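Local coordinates for protein choline kinase (Streptococcus pneumoniae, PDB 4R78) that probably phosphorylates choline as a kinase of protein kinase-like fold, and binds AMP in the cleft between its two lobes, at residues A[111-122]-A[199-210]. Residues are numbered along the deposited sequence; the frame is centred on the assembly and turned at random.
Sequences IESAITLDSTSI and PENFIESPQGRL. With AMP (adenosine monophosphate), chain C.
Ile115 and Glu204 pair as antiparallel strand neighbours, Ile115 N donating to Glu204 O at 2.9 Å and Glu204 N to Ile115 O at 2.8 Å. A third backbone bond, Leu117 N to Phe202 O, is nearly straight at 171°. Strand 115-116 thereby becomes an outer strand of a small sheet completed by 202-204 and 210-212, just after the chain leaves the five-stranded sheet.

Thr116 and Ile203, the non-hydrogen-bonded pair, turn their side chains to the nucleotide. With the Thr116 hydroxyl anti to its carbonyl carbon (chi1 -55°), OG1 meets the ribose O2' of AMP at 2.5 Å in a short hydrogen bond, while the methyl CG2 touches O3' of the ribose and Glu200 CB. Ile203 can be followed outward: CB rests near Ile115 O, the CG2 branch meets both Thr116 OG1 and the ribose C2', and the other branch ends in CD1, 3.6 Å from C5 of the adenine. Ile111 CD1 approaches this same methyl, and the backbone N of Ile111 donates to adenine N1. Glu200 O takes a hydrogen bond from the ribose O3'.

Leu117 turns toward the 199-210 segment, on the side away from the nucleotide. Its CD1 packs 3.5 Å from Phe202 CB and also reaches Leu210 CD1, the two leucine side chains crossing at about a right angle. Ile122 CD1 meets the same phenylalanine obliquely at CD2, 3.7 Å away, and Ile129 of helix 126-137 joins the cluster. Beyond the adenine, Pro206 CG abuts Glu112 O. Loop residue Ile111, strand residue Thr116 and Glu200 of the 3-10 turn thus supply the polar bonds to AMP, on segments joined by strand pairing; Ile111 N to N1 is consistent with the hinge contact of protein kinases, and Ile203 adds apolar contact to the base.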
loop_
_atom_site.group_PDB
_atom_site.type_symbol
_atom_site.label_atom_id
_atom_site.label_comp_id
_atom_site.label_asym_id
_atom_site.label_seq_id
_atom_site.Cartn_x
_atom_site.Cartn_y
_atom_site.Cartn_z
ATOM N N ILE A 111 16.103 -9.916 3.731
ATOM C CA ILE A 111 17.036 -9.265 4.632
ATOM C C ILE A 111 16.943 -9.938 5.994
ATOM O O ILE A 111 15.920 -9.837 6.679
ATOM C CB ILE A 111 16.763 -7.753 4.743
ATOM C CG1 ILE A 111 16.844 -7.105 3.352
ATOM C CG2 ILE A 111 17.741 -7.101 5.731
ATOM C CD1 ILE A 111 16.477 -5.643 3.317
ATOM N N GLU A 112 18.012 -10.638 6.365
ATOM C CA GLU A 112 18.063 -11.353 7.635
ATOM C C GLU A 112 18.059 -10.402 8.821
ATOM O O GLU A 112 18.739 -9.371 8.805
ATOM C CB GLU A 112 19.286 -12.265 7.708
ATOM C CG GLU A 112 19.045 -13.663 7.170
ATOM C CD GLU A 112 19.694 -14.738 8.025
ATOM O OE1 GLU A 112 20.866 -14.565 8.429
ATOM O OE2 GLU A 112 19.026 -15.758 8.295
ATOM N N SER A 113 17.278 -10.766 9.837
ATOM C CA SER A 113 17.171 -10.013 11.093
ATOM C C SER A 113 16.664 -8.584 10.882
ATOM O O SER A 113 16.979 -7.678 11.658
ATOM C CB SER A 113 18.504 -10.026 11.851
ATOM O OG SER A 113 18.873 -11.352 12.191
ATOM N N ALA A 114 15.878 -8.399 9.824
ATOM C CA ALA A 114 15.262 -7.112 9.530
ATOM C C ALA A 114 14.194 -6.796 10.568
ATOM O O ALA A 114 13.512 -7.697 11.066
ATOM C CB ALA A 114 14.661 -7.112 8.128
ATOM N N ILE A 115 14.066 -5.515 10.902
ATOM C CA ILE A 115 13.042 -5.063 11.832
ATOM C C ILE A 115 11.924 -4.368 11.062
ATOM O O ILE A 115 12.151 -3.352 10.398
ATOM C CB ILE A 115 13.612 -4.123 12.930
ATOM C CG1 ILE A 115 14.643 -4.855 13.795
ATOM C CG2 ILE A 115 12.494 -3.566 13.812
ATOM C CD1 ILE A 115 16.078 -4.722 13.306
ATOM N N THR A 116 10.725 -4.931 11.152
ATOM C CA THR A 116 9.541 -4.348 10.535
ATOM C C THR A 116 8.974 -3.297 11.481
ATOM O O THR A 116 8.763 -3.566 12.667
ATOM C CB THR A 116 8.485 -5.429 10.243
ATOM O OG1 THR A 116 9.077 -6.460 9.443
ATOM C CG2 THR A 116 7.293 -4.848 9.504
ATOM N N LEU A 117 8.748 -2.092 10.966
ATOM C CA LEU A 117 8.220 -1.014 11.798
ATOM C C LEU A 117 6.742 -1.222 12.112
ATOM O O LEU A 117 6.036 -1.931 11.398
ATOM C CB LEU A 117 8.438 0.361 11.150
ATOM C CG LEU A 117 9.865 0.873 10.891
ATOM C CD1 LEU A 117 9.843 2.375 10.626
ATOM C CD2 LEU A 117 10.828 0.554 12.029
ATOM N N ASP A 118 6.298 -0.620 13.210
ATOM C CA ASP A 118 4.881 -0.560 13.563
ATOM C C ASP A 118 4.577 0.888 13.960
ATOM O O ASP A 118 5.465 1.731 13.890
ATOM C CB ASP A 118 4.555 -1.555 14.686
ATOM C CG ASP A 118 5.364 -1.311 15.945
ATOM O OD1 ASP A 118 5.074 -0.332 16.655
ATOM O OD2 ASP A 118 6.275 -2.115 16.240
ATOM N N SER A 119 3.345 1.184 14.374
ATOM C CA SER A 119 2.979 2.573 14.711
ATOM C C SER A 119 3.898 3.218 15.748
ATOM O O SER A 119 4.276 4.383 15.616
ATOM C CB SER A 119 1.541 2.663 15.209
ATOM O OG SER A 119 1.446 2.166 16.534
ATOM N N THR A 120 4.255 2.461 16.783
ATOM C CA THR A 120 5.079 2.996 17.860
ATOM C C THR A 120 6.497 3.291 17.392
ATOM O O THR A 120 7.039 4.357 17.685
ATOM C CB THR A 120 5.099 2.068 19.095
ATOM O OG1 THR A 120 5.934 0.933 18.826
ATOM C CG2 THR A 120 3.683 1.612 19.431
ATOM N N SER A 121 7.096 2.354 16.657
ATOM C CA SER A 121 8.466 2.547 16.193
ATOM C C SER A 121 8.570 3.600 15.090
ATOM O O SER A 121 9.577 4.295 15.000
ATOM C CB SER A 121 9.121 1.228 15.772
ATOM O OG SER A 121 8.372 0.564 14.775
ATOM N N ILE A 122 7.526 3.731 14.270
ATOM C CA ILE A 122 7.509 4.745 13.216
ATOM C C ILE A 122 7.569 6.160 13.808
ATOM O O ILE A 122 8.186 7.061 13.236
ATOM C CB ILE A 122 6.292 4.561 12.256
ATOM C CG1 ILE A 122 6.592 5.160 10.881
ATOM C CG2 ILE A 122 5.015 5.130 12.848
ATOM C CD1 ILE A 122 5.724 4.605 9.766
ATOM N N PRO A 199 2.501 1.191 8.411
ATOM C CA PRO A 199 3.830 1.233 9.025
ATOM C C PRO A 199 4.676 -0.002 8.726
ATOM O O PRO A 199 5.903 0.107 8.645
ATOM C CB PRO A 199 3.535 1.354 10.526
ATOM C CG PRO A 199 2.136 0.955 10.689
ATOM C CD PRO A 199 1.422 1.236 9.415
ATOM N N GLU A 200 4.029 -1.152 8.534
ATOM C CA GLU A 200 4.750 -2.394 8.239
ATOM C C GLU A 200 5.371 -2.419 6.838
ATOM O O GLU A 200 6.069 -3.371 6.479
ATOM C CB GLU A 200 3.876 -3.635 8.498
ATOM C CG GLU A 200 2.678 -3.815 7.566
ATOM C CD GLU A 200 1.399 -3.155 8.079
ATOM O OE1 GLU A 200 0.308 -3.555 7.616
ATOM O OE2 GLU A 200 1.468 -2.240 8.932
ATOM N N ASN A 201 5.127 -1.371 6.051
ATOM C CA ASN A 201 5.830 -1.202 4.778
ATOM C C ASN A 201 7.175 -0.492 4.929
ATOM O O ASN A 201 7.868 -0.242 3.943
ATOM C CB ASN A 201 4.937 -0.523 3.732
ATOM C CG ASN A 201 3.983 -1.500 3.067
ATOM O OD1 ASN A 201 4.138 -2.715 3.190
ATOM N ND2 ASN A 201 2.996 -0.976 2.354
ATOM N N PHE A 202 7.540 -0.180 6.170
ATOM C CA PHE A 202 8.882 0.297 6.476
ATOM C C PHE A 202 9.633 -0.810 7.195
ATOM O O PHE A 202 9.158 -1.340 8.205
ATOM C CB PHE A 202 8.831 1.554 7.347
ATOM C CG PHE A 202 8.270 2.764 6.649
ATOM C CD1 PHE A 202 9.113 3.654 5.989
ATOM C CD2 PHE A 202 6.904 3.023 6.663
ATOM C CE1 PHE A 202 8.599 4.787 5.348
ATOM C CE2 PHE A 202 6.379 4.150 6.024
ATOM C CZ PHE A 202 7.230 5.031 5.368
ATOM N N ILE A 203 10.789 -1.177 6.654
ATOM C CA ILE A 203 11.615 -2.216 7.266
ATOM C C ILE A 203 13.053 -1.724 7.393
ATOM O O ILE A 203 13.549 -0.986 6.536
ATOM C CB ILE A 203 11.537 -3.586 6.519
ATOM C CG1 ILE A 203 12.154 -3.494 5.121
ATOM C CG2 ILE A 203 10.092 -4.101 6.461
ATOM C CD1 ILE A 203 12.514 -4.844 4.518
ATOM N N GLU A 204 13.701 -2.118 8.481
ATOM C CA GLU A 204 15.038 -1.635 8.794
ATOM C C GLU A 204 16.057 -2.768 8.721
ATOM O O GLU A 204 15.850 -3.839 9.296
ATOM C CB GLU A 204 15.047 -0.979 10.180
ATOM C CG GLU A 204 16.272 -0.129 10.481
ATOM C CD GLU A 204 16.115 0.661 11.768
ATOM O OE1 GLU A 204 15.422 1.702 11.752
ATOM O OE2 GLU A 204 16.685 0.240 12.795
ATOM N N SER A 205 17.137 -2.520 7.984
ATOM C CA SER A 205 18.297 -3.408 7.931
ATOM C C SER A 205 18.968 -3.442 9.305
ATOM O O SER A 205 18.916 -2.449 10.036
ATOM C CB SER A 205 19.289 -2.889 6.885
ATOM O OG SER A 205 20.497 -3.640 6.878
ATOM N N PRO A 206 19.594 -4.580 9.665
ATOM C CA PRO A 206 20.370 -4.627 10.909
ATOM C C PRO A 206 21.497 -3.583 10.964
ATOM O O PRO A 206 21.971 -3.256 12.054
ATOM C CB PRO A 206 20.948 -6.050 10.920
ATOM C CG PRO A 206 20.780 -6.567 9.520
ATOM C CD PRO A 206 19.555 -5.892 8.996
ATOM N N GLN A 207 21.910 -3.071 9.803
ATOM C CA GLN A 207 22.943 -2.031 9.722
ATOM C C GLN A 207 22.381 -0.605 9.775
ATOM O O GLN A 207 23.140 0.371 9.747
ATOM C CB GLN A 207 23.810 -2.216 8.471
ATOM C CG GLN A 207 24.844 -3.335 8.587
ATOM C CD GLN A 207 24.245 -4.714 8.400
ATOM O OE1 GLN A 207 23.687 -5.023 7.346
ATOM N NE2 GLN A 207 24.360 -5.555 9.422
ATOM N N GLY A 208 21.055 -0.489 9.838
ATOM C CA GLY A 208 20.403 0.799 10.082
ATOM C C GLY A 208 19.604 1.399 8.939
ATOM O O GLY A 208 18.741 2.258 9.169
ATOM N N ARG A 209 19.895 0.966 7.711
ATOM C CA ARG A 209 19.194 1.465 6.524
ATOM C C ARG A 209 17.701 1.158 6.578
ATOM O O ARG A 209 17.296 0.021 6.833
ATOM C CB ARG A 209 19.802 0.884 5.243
ATOM C CG ARG A 209 19.185 1.419 3.953
ATOM C CD ARG A 209 19.934 0.913 2.727
ATOM N NE ARG A 209 19.292 1.337 1.484
ATOM C CZ ARG A 209 19.719 1.018 0.263
ATOM N NH1 ARG A 209 20.801 0.266 0.094
ATOM N NH2 ARG A 209 19.059 1.457 -0.799
ATOM N N LEU A 210 16.900 2.192 6.340
ATOM C CA LEU A 210 15.451 2.065 6.335
ATOM C C LEU A 210 14.937 1.961 4.906
ATOM O O LEU A 210 15.277 2.783 4.053
ATOM C CB LEU A 210 14.806 3.260 7.048
ATOM C CG LEU A 210 13.299 3.198 7.314
ATOM C CD1 LEU A 210 12.939 2.005 8.195
ATOM C CD2 LEU A 210 12.821 4.492 7.951
HETATM P P AMP C . 3.523 -6.242 4.511
HETATM O O1P AMP C . 2.304 -5.814 3.729
HETATM O O2P AMP C . 3.216 -7.011 5.773
HETATM O O3P AMP C . 4.563 -5.160 4.676
HETATM O "O5'" AMP C . 4.253 -7.324 3.568
HETATM C "C5'" AMP C . 5.675 -7.441 3.572
HETATM C "C4'" AMP C . 6.153 -7.890 4.947
HETATM O "O4'" AMP C . 7.155 -8.903 4.805
HETATM C "C3'" AMP C . 6.788 -6.743 5.718
HETATM O "O3'" AMP C . 5.901 -6.249 6.728
HETATM C "C2'" AMP C . 8.052 -7.320 6.323
HETATM O "O2'" AMP C . 7.820 -7.733 7.669
HETATM C "C1'" AMP C . 8.361 -8.559 5.500
HETATM N N9 AMP C . 9.458 -8.279 4.536
HETATM C C8 AMP C . 9.320 -7.673 3.340
HETATM N N7 AMP C . 10.503 -7.566 2.688
HETATM C C5 AMP C . 11.436 -8.125 3.474
HETATM C C6 AMP C . 12.896 -8.352 3.387
HETATM N N6 AMP C . 13.587 -7.945 2.296
HETATM N N1 AMP C . 13.504 -8.976 4.423
HETATM C C2 AMP C . 12.818 -9.381 5.511
HETATM N N3 AMP C . 11.488 -9.206 5.657
HETATM C C4 AMP C . 10.749 -8.595 4.692
#